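Local structure of phosphoribosylaminoimidazole-succinocarboxamide synthase (Saccharomyces cerevisiae, 2CNQ) at residues A[242-246]-A[247-251]; A[282-285]-A[286-290]. The protein catalyses the ATP-dependent joining of L-aspartate to 4-carboxy-5-aminoimidazole ribotide, giving SAICAR in de novo purine biosynthesis. One frame throughout, in Å; residues are numbered along the deposited sequence.

Contact 1: residues A[242-246]-A[247-251]. With AMZ (aminoimidazole 4-carboxamide ribonucleotide), chain C.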
ATOM      1  N   ARG A 242       6.204   5.402   1.122  1.00  5.40           N
ATOM      2  CA  ARG A 242       6.868   6.603   0.717  1.00  5.43           C
ATOM      3  C   ARG A 242       8.126   6.222   0.019  1.00  5.69           C
ATOM      4  O   ARG A 242       8.913   5.438   0.514  1.00  6.09           O
ATOM      5  CB  ARG A 242       7.155   7.483   1.886  1.00  6.02           C
ATOM      6  CG  ARG A 242       5.929   8.108   2.416  1.00  6.57           C
ATOM      7  CD  ARG A 242       6.235   8.835   3.673  1.00  6.87           C
ATOM      8  NE  ARG A 242       5.039   9.466   4.183  1.00  7.65           N
ATOM      9  CZ  ARG A 242       4.609   9.374   5.418  1.00  6.73           C
ATOM     10  NH1 ARG A 242       3.569  10.089   5.747  1.00  8.15           N
ATOM     11  NH2 ARG A 242       5.172   8.584   6.305  1.00  7.11           N
ATOM     12  N   PHE A 243       8.270   6.768  -1.173  1.00  5.62           N
ATOM     13  CA  PHE A 243       9.389   6.515  -2.022  1.00  5.50           C
ATOM     14  C   PHE A 243      10.108   7.796  -2.287  1.00  5.99           C
ATOM     15  O   PHE A 243       9.511   8.741  -2.777  1.00  6.31           O
ATOM     16  CB  PHE A 243       8.919   5.938  -3.330  1.00  5.76           C
ATOM     17  CG  PHE A 243       8.243   4.638  -3.223  1.00  5.50           C
ATOM     18  CD1 PHE A 243       7.025   4.425  -3.825  1.00  6.00           C
ATOM     19  CD2 PHE A 243       8.822   3.590  -2.566  1.00  6.57           C
ATOM     20  CE1 PHE A 243       6.430   3.179  -3.795  1.00  6.49           C
ATOM     21  CE2 PHE A 243       8.212   2.365  -2.512  1.00  6.44           C
ATOM     22  CZ  PHE A 243       7.020   2.157  -3.146  1.00  6.32           C
ATOM     23  N   TRP A 244      11.388   7.793  -1.982  1.00  5.94           N
ATOM     24  CA  TRP A 244      12.224   8.938  -2.167  1.00  6.24           C
ATOM     25  C   TRP A 244      13.286   8.621  -3.159  1.00  6.50           C
ATOM     26  O   TRP A 244      13.741   7.521  -3.292  1.00  7.21           O
ATOM     27  CB  TRP A 244      12.879   9.310  -0.870  1.00  6.61           C
ATOM     28  CG  TRP A 244      11.934   9.707   0.173  1.00  6.69           C
ATOM     29  CD1 TRP A 244      10.677  10.179   0.013  1.00  6.89           C
ATOM     30  CD2 TRP A 244      12.183   9.699   1.561  1.00  6.47           C
ATOM     31  NE1 TRP A 244      10.136  10.461   1.211  1.00  7.15           N
ATOM     32  CE2 TRP A 244      11.049  10.188   2.185  1.00  6.78           C
ATOM     33  CE3 TRP A 244      13.269   9.307   2.342  1.00  6.61           C
ATOM     34  CZ2 TRP A 244      10.972  10.338   3.543  1.00  7.34           C
ATOM     35  CZ3 TRP A 244      13.192   9.436   3.681  1.00  7.27           C
ATOM     36  CH2 TRP A 244      12.042   9.936   4.283  1.00  7.53           C
ATOM     37  N   ASN A 245      13.696   9.635  -3.870  1.00  6.73           N
ATOM     38  CA  ASN A 245      14.804   9.508  -4.768  1.00  6.74           C
ATOM     39  C   ASN A 245      16.084   9.495  -3.985  1.00  7.01           C
ATOM     40  O   ASN A 245      16.378  10.417  -3.239  1.00  7.72           O
ATOM     41  CB  ASN A 245      14.746  10.673  -5.724  1.00  7.37           C
ATOM     42  CG  ASN A 245      15.781  10.596  -6.769  1.00  7.67           C
ATOM     43  OD1 ASN A 245      15.505  10.082  -7.860  1.00 10.37           O
ATOM     44  ND2 ASN A 245      16.936  11.089  -6.505  1.00  7.81           N
ATOM     45  N   GLY A 246      16.865   8.447  -4.137  1.00  7.44           N
ATOM     46  CA  GLY A 246      18.074   8.330  -3.363  1.00  7.74           C
ATOM     47  C   GLY A 246      19.048   9.434  -3.618  1.00  8.10           C
ATOM     48  O   GLY A 246      19.703   9.918  -2.727  1.00  8.95           O
ATOM     49  N   ALA A 247      19.161   9.822  -4.863  1.00  8.03           N
ATOM     50  CA  ALA A 247      20.120  10.836  -5.203  1.00  8.41           C
ATOM     51  C   ALA A 247      19.756  12.194  -4.669  1.00  9.23           C
ATOM     52  O   ALA A 247      20.641  12.987  -4.435  1.00 12.96           O
ATOM     53  CB  ALA A 247      20.288  10.883  -6.673  1.00  8.86           C
ATOM     54  N   SER A 248      18.486  12.493  -4.509  1.00  8.80           N
ATOM     55  CA  SER A 248      18.097  13.771  -3.973  1.00  9.54           C
ATOM     56  C   SER A 248      17.938  13.736  -2.487  1.00  9.39           C
ATOM     57  O   SER A 248      17.679  14.743  -1.887  1.00 11.27           O
ATOM     58  CB  SER A 248      16.912  14.336  -4.718  0.65 10.37           C
ATOM     59  OG  SER A 248      15.783  13.617  -4.336  0.65  8.34           O
ATOM     60  N   TYR A 249      18.092  12.585  -1.886  1.00 10.25           N
ATOM     61  CA  TYR A 249      17.888  12.450  -0.480  1.00 10.80           C
ATOM     62  C   TYR A 249      18.851  13.321   0.295  1.00 11.83           C
ATOM     63  O   TYR A 249      20.030  13.359   0.033  1.00 13.41           O
ATOM     64  CB  TYR A 249      18.100  11.016  -0.142  1.00 11.47           C
ATOM     65  CG  TYR A 249      18.048  10.704   1.301  1.00 11.12           C
ATOM     66  CD1 TYR A 249      16.873  10.724   1.999  1.00 10.03           C
ATOM     67  CD2 TYR A 249      19.197  10.335   1.969  1.00 13.91           C
ATOM     68  CE1 TYR A 249      16.851  10.396   3.314  1.00 10.12           C
ATOM     69  CE2 TYR A 249      19.178   9.983   3.279  1.00 14.47           C
ATOM     70  CZ  TYR A 249      18.002  10.016   3.957  1.00 12.02           C
ATOM     71  OH  TYR A 249      18.023   9.647   5.268  1.00 14.25           O
ATOM     72  N   LYS A 250      18.300  14.019   1.274  1.00 11.54           N
ATOM     73  CA  LYS A 250      19.077  14.852   2.132  1.00 12.46           C
ATOM     74  C   LYS A 250      18.428  14.836   3.465  1.00 11.13           C
ATOM     75  O   LYS A 250      17.308  15.254   3.611  1.00 10.48           O
ATOM     76  CB  LYS A 250      19.122  16.263   1.611  1.00 12.79           C
ATOM     77  CG  LYS A 250      20.018  17.126   2.468  1.00 14.78           C
ATOM     78  CD  LYS A 250      20.204  18.492   1.895  1.00 16.27           C
ATOM     79  CE  LYS A 250      21.145  19.300   2.754  1.00 18.10           C
ATOM     80  NZ  LYS A 250      21.388  20.624   2.160  1.00 20.53           N
ATOM     81  N   VAL A 251      19.160  14.398   4.457  1.00 12.43           N
ATOM     82  CA  VAL A 251      18.617  14.327   5.764  1.00 12.75           C
ATOM     83  C   VAL A 251      18.434  15.724   6.282  1.00 11.52           C
ATOM     84  O   VAL A 251      19.125  16.653   5.890  1.00 12.38           O
ATOM     85  CB  VAL A 251      19.430  13.552   6.799  0.70 14.92           C
ATOM     86  CG1 VAL A 251      19.331  12.073   6.522  0.70 15.38           C
ATOM     87  CG2 VAL A 251      20.875  14.077   6.916  0.70 16.24           C
TER
HETATM   88  O5  AMZ C1308      -3.406   2.863   3.913  1.00  9.49           O
HETATM   89  C6  AMZ C1308      -3.132   3.026   5.083  1.00  9.38           C
HETATM   90  N2  AMZ C1308      -4.008   2.876   6.070  1.00 12.14           N
HETATM   91  C3A AMZ C1308      -1.784   3.379   5.484  1.00  8.32           C
HETATM   92  C7A AMZ C1308      -0.740   3.618   4.643  1.00  7.39           C
HETATM   93  N3  AMZ C1308      -0.615   3.528   3.306  1.00  8.01           N
HETATM   94  N1  AMZ C1308      -1.386   3.555   6.756  1.00  9.38           N
HETATM   95  C5  AMZ C1308      -0.115   3.884   6.709  1.00  8.47           C
HETATM   96  N   AMZ C1308       0.291   3.944   5.421  1.00  7.34           N
HETATM   97  C1  AMZ C1308       1.637   4.205   4.977  1.00  6.92           C
HETATM   98  C2  AMZ C1308       1.892   5.630   4.588  1.00  7.55           C
HETATM   99  C3  AMZ C1308       3.366   5.770   4.838  1.00  6.82           C
HETATM  100  O2  AMZ C1308       4.018   5.203   3.724  1.00  7.62           O
HETATM  101  O1  AMZ C1308       1.504   5.840   3.246  1.00  8.53           O
HETATM  102  O   AMZ C1308       2.462   3.982   6.085  1.00  7.66           O
HETATM  103  C   AMZ C1308       3.554   4.890   6.062  1.00  7.29           C
HETATM  104  C4  AMZ C1308       3.623   5.640   7.352  1.00  7.21           C
HETATM  105  O3  AMZ C1308       2.590   6.612   7.364  1.00  7.76           O
HETATM  106  P   AMZ C1308       2.561   7.668   8.559  1.00  7.96           P
HETATM  107  OP1 AMZ C1308       2.155   6.935   9.795  1.00  8.43           O
HETATM  108  O4  AMZ C1308       1.518   8.668   8.119  1.00 10.32           O
HETATM  109  OP2 AMZ C1308       3.917   8.275   8.719  1.00  7.87           O
HETATM  110  O   HOH W   1      21.540  11.591  -1.428  1.00 29.39           O
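Trp-244 and Tyr-249 touch where strand 228-245 gives way to a turn. CZ3 of Trp-244 lies 3.8 Å from CE1 of Tyr-249, and the ring planes differ by 22°, yet neither ring lies over the other. The tyrosine reaches this place because its CG stands opposite the backbone N (chi1 175°), which carries the ring back beside the indole.

Residues 245-248 form a type I turn, closed by a weak bond of 3.2 Å from Ser-248 N to Asn-245 O. Tyr-249 N to Gly-246 O, also 3.2 Å, is weak too. A water sits between Gly-246 O and Tyr-249 O, hydrogen-bonded to both.

Arg-242, on the strand, belongs to the AMZ pocket, its guanidinium serving the phosphate. Arg-242 NH2 gives AMZ OP2 a nearly straight bond of 2.7 Å (168°) in the guanidinium plane, while ribose C3 sits over one face. NH2 also forms a salt bridge with Asp-215, which itself bonds AMZ, and NH1 bonds Gln-261 OE1.

Around this end of the strand, Trp-244 packs on Ile-212 and Ala-214 of strand 211-223, Tyr-249 OH bonds Ser-151 O, and Phe-243 rests on Ala-295 and Leu-299 of helix 282-300.

Contact 2: residues A[282-285]-A[286-290]. With SO4 (sulfate ion), chain J.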
ATOM      1  N   GLN A 282      -5.955  19.526 -12.440  1.00  9.49           N
ATOM      2  CA  GLN A 282      -5.334  18.630 -13.371  1.00  9.23           C
ATOM      3  C   GLN A 282      -3.852  18.538 -13.146  1.00  8.80           C
ATOM      4  O   GLN A 282      -3.282  17.486 -13.295  1.00  8.84           O
ATOM      5  CB  GLN A 282      -5.603  19.103 -14.780  0.55  9.69           C
ATOM      6  CG  GLN A 282      -5.167  18.138 -15.835  0.55  9.34           C
ATOM      7  CD  GLN A 282      -6.032  16.909 -15.854  0.55  8.93           C
ATOM      8  OE1 GLN A 282      -7.249  16.998 -16.061  0.55  9.59           O
ATOM      9  NE2 GLN A 282      -5.430  15.755 -15.612  0.55  9.00           N
ATOM     10  N   ASP A 283      -3.214  19.633 -12.805  1.00  9.86           N
ATOM     11  CA  ASP A 283      -1.800  19.618 -12.562  1.00 10.66           C
ATOM     12  C   ASP A 283      -1.445  18.661 -11.455  1.00  9.90           C
ATOM     13  O   ASP A 283      -0.430  17.992 -11.512  1.00  9.51           O
ATOM     14  CB  ASP A 283      -1.411  21.028 -12.137  1.00 13.52           C
ATOM     15  CG  ASP A 283       0.002  21.167 -11.850  1.00 14.50           C
ATOM     16  OD1 ASP A 283       0.768  20.914 -12.776  1.00 16.30           O
ATOM     17  OD2 ASP A 283       0.349  21.528 -10.712  1.00 18.50           O
ATOM     18  N   ILE A 284      -2.278  18.613 -10.432  1.00  8.79           N
ATOM     19  CA  ILE A 284      -2.029  17.749  -9.314  1.00  8.21           C
ATOM     20  C   ILE A 284      -2.316  16.326  -9.682  1.00  7.54           C
ATOM     21  O   ILE A 284      -1.586  15.442  -9.306  1.00  7.53           O
ATOM     22  CB  ILE A 284      -2.852  18.217  -8.134  1.00  8.57           C
ATOM     23  CG1 ILE A 284      -2.445  19.636  -7.736  1.00 10.34           C
ATOM     24  CG2 ILE A 284      -2.725  17.279  -6.976  1.00  9.44           C
ATOM     25  CD1 ILE A 284      -0.973  19.830  -7.473  1.00 11.53           C
ATOM     26  N   VAL A 285      -3.380  16.090 -10.430  1.00  7.15           N
ATOM     27  CA  VAL A 285      -3.621  14.761 -10.944  1.00  7.05           C
ATOM     28  C   VAL A 285      -2.425  14.309 -11.700  1.00  6.85           C
ATOM     29  O   VAL A 285      -1.916  13.217 -11.507  1.00  7.03           O
ATOM     30  CB  VAL A 285      -4.837  14.761 -11.865  1.00  7.37           C
ATOM     31  CG1 VAL A 285      -4.968  13.441 -12.563  1.00  8.35           C
ATOM     32  CG2 VAL A 285      -6.078  15.088 -11.107  1.00  7.89           C
ATOM     33  N   ASP A 286      -1.976  15.138 -12.611  1.00  7.19           N
ATOM     34  CA  ASP A 286      -0.932  14.721 -13.503  1.00  8.05           C
ATOM     35  C   ASP A 286       0.351  14.507 -12.764  1.00  7.66           C
ATOM     36  O   ASP A 286       1.055  13.553 -13.016  1.00  7.75           O
ATOM     37  CB  ASP A 286      -0.743  15.759 -14.574  1.00  9.02           C
ATOM     38  CG  ASP A 286      -1.908  15.844 -15.526  1.00 10.77           C
ATOM     39  OD1 ASP A 286      -1.897  16.801 -16.310  1.00 13.11           O
ATOM     40  OD2 ASP A 286      -2.784  14.974 -15.525  1.00 12.14           O
ATOM     41  N   ARG A 287       0.660  15.374 -11.830  1.00  7.87           N
ATOM     42  CA  ARG A 287       1.902  15.267 -11.097  0.50  7.41           C
ATOM     43  C   ARG A 287       1.891  14.056 -10.200  1.00  7.22           C
ATOM     44  O   ARG A 287       2.880  13.386 -10.038  1.00  7.67           O
ATOM     45  CB  ARG A 287       2.124  16.539 -10.314  0.50  7.48           C
ATOM     46  CG  ARG A 287       2.538  17.679 -11.233  0.50  6.50           C
ATOM     47  CD  ARG A 287       2.393  19.027 -10.589  0.50  8.67           C
ATOM     48  NE  ARG A 287       3.369  19.204  -9.539  0.50  9.24           N
ATOM     49  CZ  ARG A 287       3.350  20.224  -8.690  0.50 11.12           C
ATOM     50  NH1 ARG A 287       2.401  21.149  -8.762  0.50 12.70           N
ATOM     51  NH2 ARG A 287       4.276  20.309  -7.755  0.50 12.41           N
ATOM     52  N   THR A 288       0.747  13.795  -9.613  1.00  7.23           N
ATOM     53  CA  THR A 288       0.630  12.619  -8.792  1.00  6.68           C
ATOM     54  C   THR A 288       0.817  11.387  -9.634  1.00  6.45           C
ATOM     55  O   THR A 288       1.552  10.493  -9.293  1.00  6.63           O
ATOM     56  CB  THR A 288      -0.739  12.581  -8.139  1.00  6.82           C
ATOM     57  OG1 THR A 288      -0.865  13.714  -7.299  1.00  7.81           O
ATOM     58  CG2 THR A 288      -0.901  11.379  -7.290  1.00  8.05           C
ATOM     59  N   ARG A 289       0.113  11.330 -10.746  1.00  6.47           N
ATOM     60  CA  ARG A 289       0.183  10.199 -11.605  1.00  6.35           C
ATOM     61  C   ARG A 289       1.618   9.962 -12.018  1.00  6.15           C
ATOM     62  O   ARG A 289       2.103   8.855 -12.022  1.00  6.42           O
ATOM     63  CB  ARG A 289      -0.693  10.421 -12.800  1.00  6.67           C
ATOM     64  CG  ARG A 289      -0.895   9.178 -13.616  1.00  7.24           C
ATOM     65  CD  ARG A 289      -1.815   9.470 -14.755  1.00  8.19           C
ATOM     66  NE  ARG A 289      -2.149   8.301 -15.518  1.00  8.85           N
ATOM     67  CZ  ARG A 289      -1.462   7.845 -16.541  1.00  9.32           C
ATOM     68  NH1 ARG A 289      -0.381   8.437 -16.950  1.00  9.82           N
ATOM     69  NH2 ARG A 289      -1.891   6.771 -17.161  1.00 10.95           N
ATOM     70  N   ALA A 290       2.281  11.027 -12.391  1.00  6.20           N
ATOM     71  CA  ALA A 290       3.630  10.897 -12.887  1.00  6.39           C
ATOM     72  C   ALA A 290       4.555  10.450 -11.813  1.00  5.91           C
ATOM     73  O   ALA A 290       5.473   9.700 -12.071  1.00  6.15           O
ATOM     74  CB  ALA A 290       4.088  12.186 -13.484  1.00  6.74           C
TER
HETATM   75  S   SO4 J1315       0.441   7.081 -20.094  0.50 14.61           S
HETATM   76  O1  SO4 J1315      -0.375   8.071 -20.793  0.50 17.91           O
HETATM   77  O2  SO4 J1315       1.237   6.330 -21.054  0.50 17.16           O
HETATM   78  O3  SO4 J1315       1.255   7.755 -19.103  0.50 14.07           O
HETATM   79  O4  SO4 J1315      -0.425   6.122 -19.418  0.50 16.15           O
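From Gln-282 to Ala-290 the backbone follows a regular alpha-helix, each of the carbonyls of residues 282-285 accepting the N-H four residues on, as in the 2.9 Å bond from Arg-289 N to Val-285 O. This first part of helix 282-300 illustrates how i to i+4 spacing brings side chains one turn apart into reach.

On the exposed side, in the conformer described, Gln-282 bends at chi2 (70°) to bring NE2 to Asp-286, where it donates to OD2 at 2.8 Å, meeting it from above the carboxylate plane. Next along the helix, Asp-283 and Arg-287, the latter again in the conformer described, form a salt bridge: NH1 of Arg-287 approaches OD2 of Asp-283 on its syn side at 2.9 Å, near the guanidinium plane, although the two flat groups are turned 48° apart. The aliphatic CD of the arginine lies alongside the same carboxylate.

The buried side carries Ile-284, Val-285 and Thr-288. Ile-284 and Thr-288 pack on Phe-262 of helix 261-269, while Val-285 touches Asn-48 and Met-280.

Arg-289 runs out extended to a sulfate, probably from the crystallisation liquor. Its NH1 donates to sulfate O3, in the guanidinium plane at the edge, and its NH2 to O4, each at 2.8 Å; Glu-52 and Pro-51 O also hold the group. With an alanine in its place, Glu-52 is likely to lose its cationic mate and the sulfate two donors.

Thr-288 OG1 donates to Ile-284 O at 2.7 Å, so this carbonyl oxygen is gripped from opposite faces of its plane by the hydroxyl and by Thr-288 N.

How the contacts relate
Running from the N terminus, the chain first lays down the earlier strands and helices, then adds strand 228-245 to the mixed sheet beside 211-223; contact 1 closes the turn at that strand's far end. The loop that follows leads into helix 261-269, and contact 2 opens only afterwards, inside helix 282-300. The two are therefore in series, neither nested nor crossing. The centres of contacts 1 and 2 are about 20 Å apart. Their nearest atoms stay about 10 Å apart. Contact 1 joins the strand's end to its exit loop, whereas contact 2 closes no loop but knits successive turns of one helix. The fold links them where the later part of helix 282-300 reaches strand 228-245.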